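Local structure of putatuve endo-xylanase (Clostridium stercorarium, 1O8P) at residues E32-S37 against T63-I68; G94-T99 against D130-F135. The protein is a carbohydrate-binding module of family 6 that probably binds xylan and cellulose and is thought to keep a putative endo-xylanase near its substrate. All blocks are in the same frame, centred on the assembly; numbering follows the deposited sequence.

Contact 1: residues E32-S37 against T63-I68; sequences EDYDSS and TTYKNI. With CA (calcium ion), chain B.
Residues 36-37 pair antiparallel with Thr63 and Thr64 of strand 62-69, and a classic beta bulge opens the pairing: Asp35 and Ser36 both lie opposite Thr64. The evidence is in two backbone bonds, Asp35 N to Thr64 O at 2.8 Å and Thr64 N to Ser36 O at 3.0 Å. One residue further on, Ser37 and Thr63 form a non-hydrogen-bonded pair with CA atoms 4.4 Å apart. Before the bulge the chain bends through an inverse gamma turn centred on Asp33, whose closing bond is weak.

Beyond the bulge a side chain takes over from the backbone: Asp35 OD2 accepts from Lys66 N at 2.9 Å, on the anti side of the carboxylate and 33° out of its plane. The same oxygen makes a salt bridge to Arg23, whereas the Lys66 ammonium turns to Asp130. Tyr34 meets the Tyr65 ring with its CB, which stands over one face in a CH-pi contact, 28° off the normal and 3.7 Å from Tyr65 CE2. With CG between the backbone N and carbonyl carbon, chi1 55° turns the Tyr34 ring toward Thr63, its CD2 3.8 Å from Thr63 CG2. Thr63 OG1 donates to Tyr65 OH, and the latter also bonds Ala31 O, so two partners hold the phenol.

At the start of the loop, Glu32 chelates the calcium ion through OE1 at 2.6 Å and OE2 at 2.9 Å; Gln30 OE1, Ser52 O, Asp142 O and a water join the site. Ile54 of strand 52-55 touches Glu32, Tyr34, Thr63 and Tyr65, while Tyr65 meets Phe144 of strand 140-147 edge-to-face. Strand 62-69 lies between strands 36-38 and 128-135 in one beta-sandwich sheet, bridged to Ser36 and Ser37 on one edge and backbone-bonded on the other, Thr63 to Leu133 and Tyr65 to Ile131.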
ATOM      1  N   GLU A  32       0.197  -6.031   5.610  1.00 17.43           N
ATOM      2  CA  GLU A  32       1.027  -7.125   6.122  1.00 18.38           C
ATOM      3  C   GLU A  32       0.951  -8.404   5.238  1.00 18.92           C
ATOM      4  O   GLU A  32       1.735  -9.318   5.422  1.00 18.76           O
ATOM      5  CB  GLU A  32       0.707  -7.451   7.606  1.00 18.86           C
ATOM      6  CG  GLU A  32      -0.652  -8.088   7.878  1.00 18.72           C
ATOM      7  CD  GLU A  32      -1.771  -7.067   7.983  1.00 19.97           C
ATOM      8  OE1 GLU A  32      -1.643  -5.948   7.433  1.00 22.45           O
ATOM      9  OE2 GLU A  32      -2.809  -7.378   8.598  1.00 21.18           O
ATOM     10  N   ASP A  33       0.030  -8.457   4.275  1.00 19.37           N
ATOM     11  CA  ASP A  33      -0.059  -9.659   3.423  1.00 20.17           C
ATOM     12  C   ASP A  33       0.750  -9.499   2.126  1.00 19.47           C
ATOM     13  O   ASP A  33       0.232  -9.725   1.035  1.00 19.85           O
ATOM     14  CB  ASP A  33      -1.509  -9.979   3.079  1.00 19.81           C
ATOM     15  CG  ASP A  33      -2.342 -10.385   4.287  1.00 21.80           C
ATOM     16  OD1 ASP A  33      -1.824 -10.781   5.346  1.00 24.24           O
ATOM     17  OD2 ASP A  33      -3.584 -10.360   4.240  1.00 25.07           O
ATOM     18  N   TYR A  34       2.001  -9.076   2.252  1.00 19.59           N
ATOM     19  CA  TYR A  34       2.873  -8.939   1.110  1.00 20.41           C
ATOM     20  C   TYR A  34       3.520 -10.290   0.761  1.00 21.36           C
ATOM     21  O   TYR A  34       3.743 -11.144   1.639  1.00 22.11           O
ATOM     22  CB  TYR A  34       3.936  -7.855   1.359  1.00 20.24           C
ATOM     23  CG  TYR A  34       4.752  -8.070   2.615  1.00 20.27           C
ATOM     24  CD1 TYR A  34       5.851  -8.921   2.616  1.00 19.14           C
ATOM     25  CD2 TYR A  34       4.425  -7.417   3.800  1.00 20.39           C
ATOM     26  CE1 TYR A  34       6.605  -9.115   3.762  1.00 19.02           C
ATOM     27  CE2 TYR A  34       5.169  -7.603   4.969  1.00 19.59           C
ATOM     28  CZ  TYR A  34       6.261  -8.448   4.940  1.00 22.72           C
ATOM     29  OH  TYR A  34       7.000  -8.641   6.095  1.00 22.38           O
ATOM     30  N   ASP A  35       3.797 -10.483  -0.525  1.00 21.52           N
ATOM     31  CA  ASP A  35       4.387 -11.724  -1.003  1.00 21.31           C
ATOM     32  C   ASP A  35       5.887 -11.605  -1.011  1.00 22.39           C
ATOM     33  O   ASP A  35       6.575 -12.589  -0.994  1.00 21.65           O
ATOM     34  CB  ASP A  35       3.883 -12.002  -2.400  1.00 20.35           C
ATOM     35  CG  ASP A  35       2.397 -12.171  -2.427  1.00 21.50           C
ATOM     36  OD1 ASP A  35       1.953 -13.255  -2.020  1.00 22.24           O
ATOM     37  OD2 ASP A  35       1.588 -11.277  -2.784  1.00 17.82           O
ATOM     38  N   SER A  36       6.376 -10.369  -0.998  1.00 23.13           N
ATOM     39  CA  SER A  36       7.785 -10.060  -1.157  1.00 25.29           C
ATOM     40  C   SER A  36       8.048  -8.648  -0.578  1.00 25.31           C
ATOM     41  O   SER A  36       7.138  -7.826  -0.483  1.00 25.36           O
ATOM     42  CB  SER A  36       8.088 -10.082  -2.648  1.00 25.48           C
ATOM     43  OG  SER A  36       9.332  -9.491  -2.895  1.00 32.66           O
ATOM     44  N   SER A  37       9.259  -8.375  -0.127  1.00 25.76           N
ATOM     45  CA  SER A  37       9.548  -7.039   0.423  1.00 26.21           C
ATOM     46  C   SER A  37      11.031  -6.715   0.332  1.00 26.97           C
ATOM     47  O   SER A  37      11.871  -7.636   0.235  1.00 27.52           O
ATOM     48  CB  SER A  37       9.046  -6.881   1.847  1.00 25.50           C
ATOM     49  OG  SER A  37       9.826  -7.629   2.748  1.00 26.40           O
ATOM     50  N   THR A  63       7.006  -3.066  -0.650  1.00 17.81           N
ATOM     51  CA  THR A  63       6.274  -4.306  -0.460  1.00 17.77           C
ATOM     52  C   THR A  63       5.581  -4.623  -1.750  1.00 17.12           C
ATOM     53  O   THR A  63       5.136  -3.726  -2.470  1.00 16.41           O
ATOM     54  CB  THR A  63       5.287  -4.253   0.734  1.00 17.39           C
ATOM     55  OG1 THR A  63       4.768  -2.943   0.860  1.00 17.67           O
ATOM     56  CG2 THR A  63       5.987  -4.442   2.049  1.00 17.52           C
ATOM     57  N   THR A  64       5.509  -5.914  -2.050  1.00 16.99           N
ATOM     58  CA  THR A  64       4.951  -6.374  -3.283  1.00 17.33           C
ATOM     59  C   THR A  64       3.784  -7.277  -2.968  1.00 17.24           C
ATOM     60  O   THR A  64       3.894  -8.148  -2.103  1.00 18.76           O
ATOM     61  CB  THR A  64       6.011  -7.153  -4.059  1.00 18.59           C
ATOM     62  OG1 THR A  64       7.060  -6.265  -4.455  1.00 19.64           O
ATOM     63  CG2 THR A  64       5.439  -7.769  -5.398  1.00 16.45           C
ATOM     64  N   TYR A  65       2.700  -7.077  -3.712  1.00 16.84           N
ATOM     65  CA  TYR A  65       1.433  -7.784  -3.572  1.00 17.17           C
ATOM     66  C   TYR A  65       1.067  -8.311  -4.937  1.00 17.85           C
ATOM     67  O   TYR A  65       0.613  -7.570  -5.817  1.00 16.95           O
ATOM     68  CB  TYR A  65       0.332  -6.822  -3.046  1.00 16.98           C
ATOM     69  CG  TYR A  65       0.769  -6.146  -1.784  1.00 15.27           C
ATOM     70  CD1 TYR A  65       1.611  -5.017  -1.826  1.00 15.17           C
ATOM     71  CD2 TYR A  65       0.376  -6.638  -0.541  1.00 16.13           C
ATOM     72  CE1 TYR A  65       2.027  -4.403  -0.671  1.00 16.15           C
ATOM     73  CE2 TYR A  65       0.794  -6.022   0.628  1.00 13.42           C
ATOM     74  CZ  TYR A  65       1.623  -4.904   0.552  1.00 15.19           C
ATOM     75  OH  TYR A  65       2.081  -4.300   1.699  1.00 13.77           O
ATOM     76  N   LYS A  66       1.252  -9.617  -5.098  1.00 18.95           N
ATOM     77  CA  LYS A  66       1.073 -10.283  -6.373  1.00 19.71           C
ATOM     78  C   LYS A  66      -0.371 -10.606  -6.640  1.00 19.14           C
ATOM     79  O   LYS A  66      -1.153 -10.727  -5.725  1.00 20.13           O
ATOM     80  CB  LYS A  66       1.919 -11.570  -6.387  1.00 20.14           C
ATOM     81  CG  LYS A  66       3.412 -11.316  -6.487  1.00 23.93           C
ATOM     82  CD  LYS A  66       4.163 -12.642  -6.621  1.00 31.58           C
ATOM     83  CE  LYS A  66       4.830 -12.777  -8.002  1.00 38.47           C
ATOM     84  NZ  LYS A  66       3.865 -12.974  -9.181  1.00 41.73           N
ATOM     85  N   ASN A  67      -0.746 -10.715  -7.906  1.00 19.69           N
ATOM     86  CA  ASN A  67      -2.063 -11.241  -8.267  1.00 19.84           C
ATOM     87  C   ASN A  67      -3.228 -10.411  -7.730  1.00 19.29           C
ATOM     88  O   ASN A  67      -4.198 -10.961  -7.220  1.00 19.17           O
ATOM     89  CB  ASN A  67      -2.184 -12.737  -7.863  1.00 19.97           C
ATOM     90  CG  ASN A  67      -1.059 -13.590  -8.478  1.00 25.27           C
ATOM     91  OD1 ASN A  67      -0.302 -14.302  -7.777  1.00 30.35           O
ATOM     92  ND2 ASN A  67      -0.918 -13.481  -9.778  1.00 22.70           N
ATOM     93  N   ILE A  68      -3.151  -9.088  -7.868  1.00 17.99           N
ATOM     94  CA  ILE A  68      -4.346  -8.270  -7.580  1.00 17.22           C
ATOM     95  C   ILE A  68      -5.255  -8.194  -8.830  1.00 17.04           C
ATOM     96  O   ILE A  68      -4.804  -7.845  -9.924  1.00 16.02           O
ATOM     97  CB  ILE A  68      -3.955  -6.865  -7.068  1.00 16.56           C
ATOM     98  CG1 ILE A  68      -2.931  -6.934  -5.924  1.00 14.12           C
ATOM     99  CG2 ILE A  68      -5.171  -6.030  -6.722  1.00 17.20           C
ATOM    100  CD1 ILE A  68      -3.212  -7.981  -4.837  1.00 16.13           C
TER
HETATM  101 CA    CA B1149      -3.658  -4.631   8.372  1.00 28.93          CA
HETATM  102  O   HOH W   1      -4.847  -6.152   9.890  1.00 23.47           O

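Contact 2: residues G94-T99 against D130-F135; sequences GSPSGT and DIVLVF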
ATOM      1  N   GLY A  94       4.566  -4.414 -10.924  1.00 26.20           N
ATOM      2  CA  GLY A  94       5.588  -5.415 -11.219  1.00 27.07           C
ATOM      3  C   GLY A  94       6.760  -5.360 -10.265  1.00 27.59           C
ATOM      4  O   GLY A  94       7.020  -6.332  -9.582  1.00 28.21           O
ATOM      5  N   SER A  95       7.427  -4.218 -10.184  1.00 27.44           N
ATOM      6  CA  SER A  95       8.578  -4.070  -9.321  1.00 29.08           C
ATOM      7  C   SER A  95       8.715  -2.619  -8.911  1.00 28.61           C
ATOM      8  O   SER A  95       7.983  -1.770  -9.410  1.00 28.71           O
ATOM      9  CB  SER A  95       9.853  -4.551 -10.054  1.00 30.11           C
ATOM     10  OG  SER A  95      10.266  -3.599 -11.031  1.00 33.19           O
ATOM     11  N   PRO A  96       9.639  -2.323  -7.996  1.00 28.85           N
ATOM     12  CA  PRO A  96       9.959  -0.938  -7.634  1.00 28.97           C
ATOM     13  C   PRO A  96      10.378  -0.006  -8.821  1.00 29.31           C
ATOM     14  O   PRO A  96      10.327   1.228  -8.700  1.00 29.35           O
ATOM     15  CB  PRO A  96      11.118  -1.103  -6.652  1.00 28.69           C
ATOM     16  CG  PRO A  96      10.933  -2.413  -6.104  1.00 28.73           C
ATOM     17  CD  PRO A  96      10.418  -3.291  -7.191  1.00 29.10           C
ATOM     18  N   SER A  97      10.784  -0.602  -9.935  1.00 29.29           N
ATOM     19  CA  SER A  97      11.165   0.164 -11.112  1.00 29.54           C
ATOM     20  C   SER A  97      10.094   0.086 -12.214  1.00 28.61           C
ATOM     21  O   SER A  97      10.274   0.659 -13.276  1.00 29.05           O
ATOM     22  CB  SER A  97      12.535  -0.321 -11.641  1.00 29.81           C
ATOM     23  OG  SER A  97      13.554  -0.155 -10.644  1.00 30.04           O
ATOM     24  N   GLY A  98       8.990  -0.615 -11.958  1.00 26.69           N
ATOM     25  CA  GLY A  98       7.906  -0.736 -12.930  1.00 24.91           C
ATOM     26  C   GLY A  98       7.121   0.562 -13.066  1.00 23.05           C
ATOM     27  O   GLY A  98       7.404   1.541 -12.412  1.00 21.34           O
ATOM     28  N   THR A  99       6.124   0.549 -13.937  1.00 22.87           N
ATOM     29  CA  THR A  99       5.275   1.706 -14.181  1.00 22.39           C
ATOM     30  C   THR A  99       4.700   2.300 -12.883  1.00 21.55           C
ATOM     31  O   THR A  99       4.151   1.583 -12.068  1.00 19.92           O
ATOM     32  CB  THR A  99       4.148   1.273 -15.126  1.00 22.75           C
ATOM     33  OG1 THR A  99       4.732   0.786 -16.344  1.00 23.77           O
ATOM     34  CG2 THR A  99       3.296   2.471 -15.568  1.00 21.74           C
ATOM     35  N   ASP A 130       0.634  -7.387 -10.475  1.00 20.10           N
ATOM     36  CA  ASP A 130       1.446  -7.317  -9.280  1.00 19.61           C
ATOM     37  C   ASP A 130       1.649  -5.885  -8.873  1.00 19.07           C
ATOM     38  O   ASP A 130       2.105  -5.070  -9.681  1.00 19.61           O
ATOM     39  CB  ASP A 130       2.791  -7.975  -9.506  1.00 19.07           C
ATOM     40  CG  ASP A 130       2.664  -9.465  -9.783  1.00 19.67           C
ATOM     41  OD1 ASP A 130       1.584 -10.103  -9.592  1.00 22.50           O
ATOM     42  OD2 ASP A 130       3.614 -10.069 -10.256  1.00 23.13           O
ATOM     43  N   ILE A 131       1.314  -5.583  -7.617  1.00 18.89           N
ATOM     44  CA  ILE A 131       1.395  -4.203  -7.103  1.00 18.17           C
ATOM     45  C   ILE A 131       2.547  -4.051  -6.120  1.00 18.17           C
ATOM     46  O   ILE A 131       2.736  -4.862  -5.202  1.00 15.98           O
ATOM     47  CB  ILE A 131       0.054  -3.726  -6.433  1.00 18.42           C
ATOM     48  CG1 ILE A 131      -1.051  -3.617  -7.477  1.00 17.32           C
ATOM     49  CG2 ILE A 131       0.215  -2.296  -5.790  1.00 17.33           C
ATOM     50  CD1 ILE A 131      -0.838  -2.443  -8.518  1.00 13.86           C
ATOM     51  N   VAL A 132       3.295  -2.978  -6.322  1.00 17.89           N
ATOM     52  CA  VAL A 132       4.400  -2.620  -5.443  1.00 17.87           C
ATOM     53  C   VAL A 132       4.171  -1.259  -4.784  1.00 17.99           C
ATOM     54  O   VAL A 132       3.885  -0.291  -5.460  1.00 17.97           O
ATOM     55  CB  VAL A 132       5.747  -2.639  -6.251  1.00 18.35           C
ATOM     56  CG1 VAL A 132       6.941  -2.397  -5.333  1.00 15.24           C
ATOM     57  CG2 VAL A 132       5.854  -3.988  -7.004  1.00 17.66           C
ATOM     58  N   LEU A 133       4.296  -1.205  -3.453  1.00 18.49           N
ATOM     59  CA  LEU A 133       4.320   0.069  -2.698  1.00 17.51           C
ATOM     60  C   LEU A 133       5.791   0.423  -2.375  1.00 18.23           C
ATOM     61  O   LEU A 133       6.502  -0.388  -1.800  1.00 18.25           O
ATOM     62  CB  LEU A 133       3.511  -0.074  -1.393  1.00 16.57           C
ATOM     63  CG  LEU A 133       2.072  -0.587  -1.555  1.00 15.36           C
ATOM     64  CD1 LEU A 133       1.405  -0.695  -0.158  1.00 15.54           C
ATOM     65  CD2 LEU A 133       1.262   0.365  -2.501  1.00 10.79           C
ATOM     66  N   VAL A 134       6.234   1.609  -2.785  1.00 17.67           N
ATOM     67  CA  VAL A 134       7.583   2.053  -2.569  1.00 17.12           C
ATOM     68  C   VAL A 134       7.492   3.259  -1.655  1.00 17.63           C
ATOM     69  O   VAL A 134       6.754   4.199  -1.929  1.00 17.73           O
ATOM     70  CB  VAL A 134       8.339   2.369  -3.916  1.00 17.70           C
ATOM     71  CG1 VAL A 134       9.806   2.762  -3.644  1.00 14.79           C
ATOM     72  CG2 VAL A 134       8.234   1.170  -4.906  1.00 16.44           C
ATOM     73  N   PHE A 135       8.242   3.201  -0.556  1.00 17.61           N
ATOM     74  CA  PHE A 135       8.165   4.169   0.526  1.00 18.60           C
ATOM     75  C   PHE A 135       9.366   5.143   0.553  1.00 18.58           C
ATOM     76  O   PHE A 135      10.496   4.720   0.323  1.00 17.60           O
ATOM     77  CB  PHE A 135       8.117   3.402   1.840  1.00 18.96           C
ATOM     78  CG  PHE A 135       6.948   2.470   1.948  1.00 18.89           C
ATOM     79  CD1 PHE A 135       5.677   2.958   2.209  1.00 21.88           C
ATOM     80  CD2 PHE A 135       7.123   1.116   1.785  1.00 19.06           C
ATOM     81  CE1 PHE A 135       4.583   2.099   2.317  1.00 21.35           C
ATOM     82  CE2 PHE A 135       6.050   0.235   1.876  1.00 18.97           C
ATOM     83  CZ  PHE A 135       4.781   0.733   2.146  1.00 20.64           C
TER
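Gly94 N donates to Asp130 O at 2.8 Å, a nearly straight bond (168° at the hydrogen) that is the one hydrogen bond across these segments. It carries the ladder between strands 87-93 and 128-135 one residue beyond the end of strand 87-93. Gly94 has a positive phi of 84°, and here the chain leaves strand 87-93 and doubles back: from Gly94 to Pro96 it runs within 10° of the direction of residues 130-134, although strand 87-93 itself is antiparallel to them.

The rest of the contact is apolar and runs along the strand. Val132 has its two methyls divided between successive parts of the loop. CG1, trans to the backbone N, meets Pro96, with CD of the proline ring 4.0 Å from it; CG2, beside the backbone N, is 3.6 Å from Ser95 N and packs against one face of the peptide that joins Gly94 to Ser95. Two residues on, Val134 uses CG2 alone, 3.9 Å from Pro96 CA.

The loop is braced internally. Gly98 N to Ser95 O at 3.0 Å closes a type I turn, and Ser95 OG accepts from Ser97 N at 3.2 Å in an ST turn, two bonds that pin both oxygens of Ser95 while the CB of Ser95 is directed away from the strand. Asp130, which begins the contact, directs its carboxylate elsewhere, OD1 accepting from Asn67 N.

Pro96 also touches Ser62 of strand 62-69, and Val132 bonds through its backbone to Arg92 of strand 87-93. The loop lies over the outer side of the sheet: Val132 and Val134 direct their CB atoms toward it, while Ile131 and Leu133 reach Phe144 of strand 140-147, in the opposing sheet, on the other side.

In the fold
Contacts 1 and 2, centred about 10 Å apart, meet because strands 62-69 and 128-135 are antiparallel neighbours in one sheet. The seam is made by Tyr65 N with Ile131 O at 2.7 Å and Thr63 O with Leu133 N at 2.8 Å, both probable hydrogen bonds. Thr64 OG1 packs 3.6 Å from Val132 CG2, joining the outer sides of the two strands, and Thr63 OG1 reaches Phe135 CE2 at 3.6 Å on the inner side. Glu32 of contact 1 binds the calcium ion, whereas the nearest atom of contact 2, Leu133 CD1, is 10.7 Å from it. The two contacts flank the 62-69/128-135 seam, a calcium-binding loop on one side and a surface turn on the other.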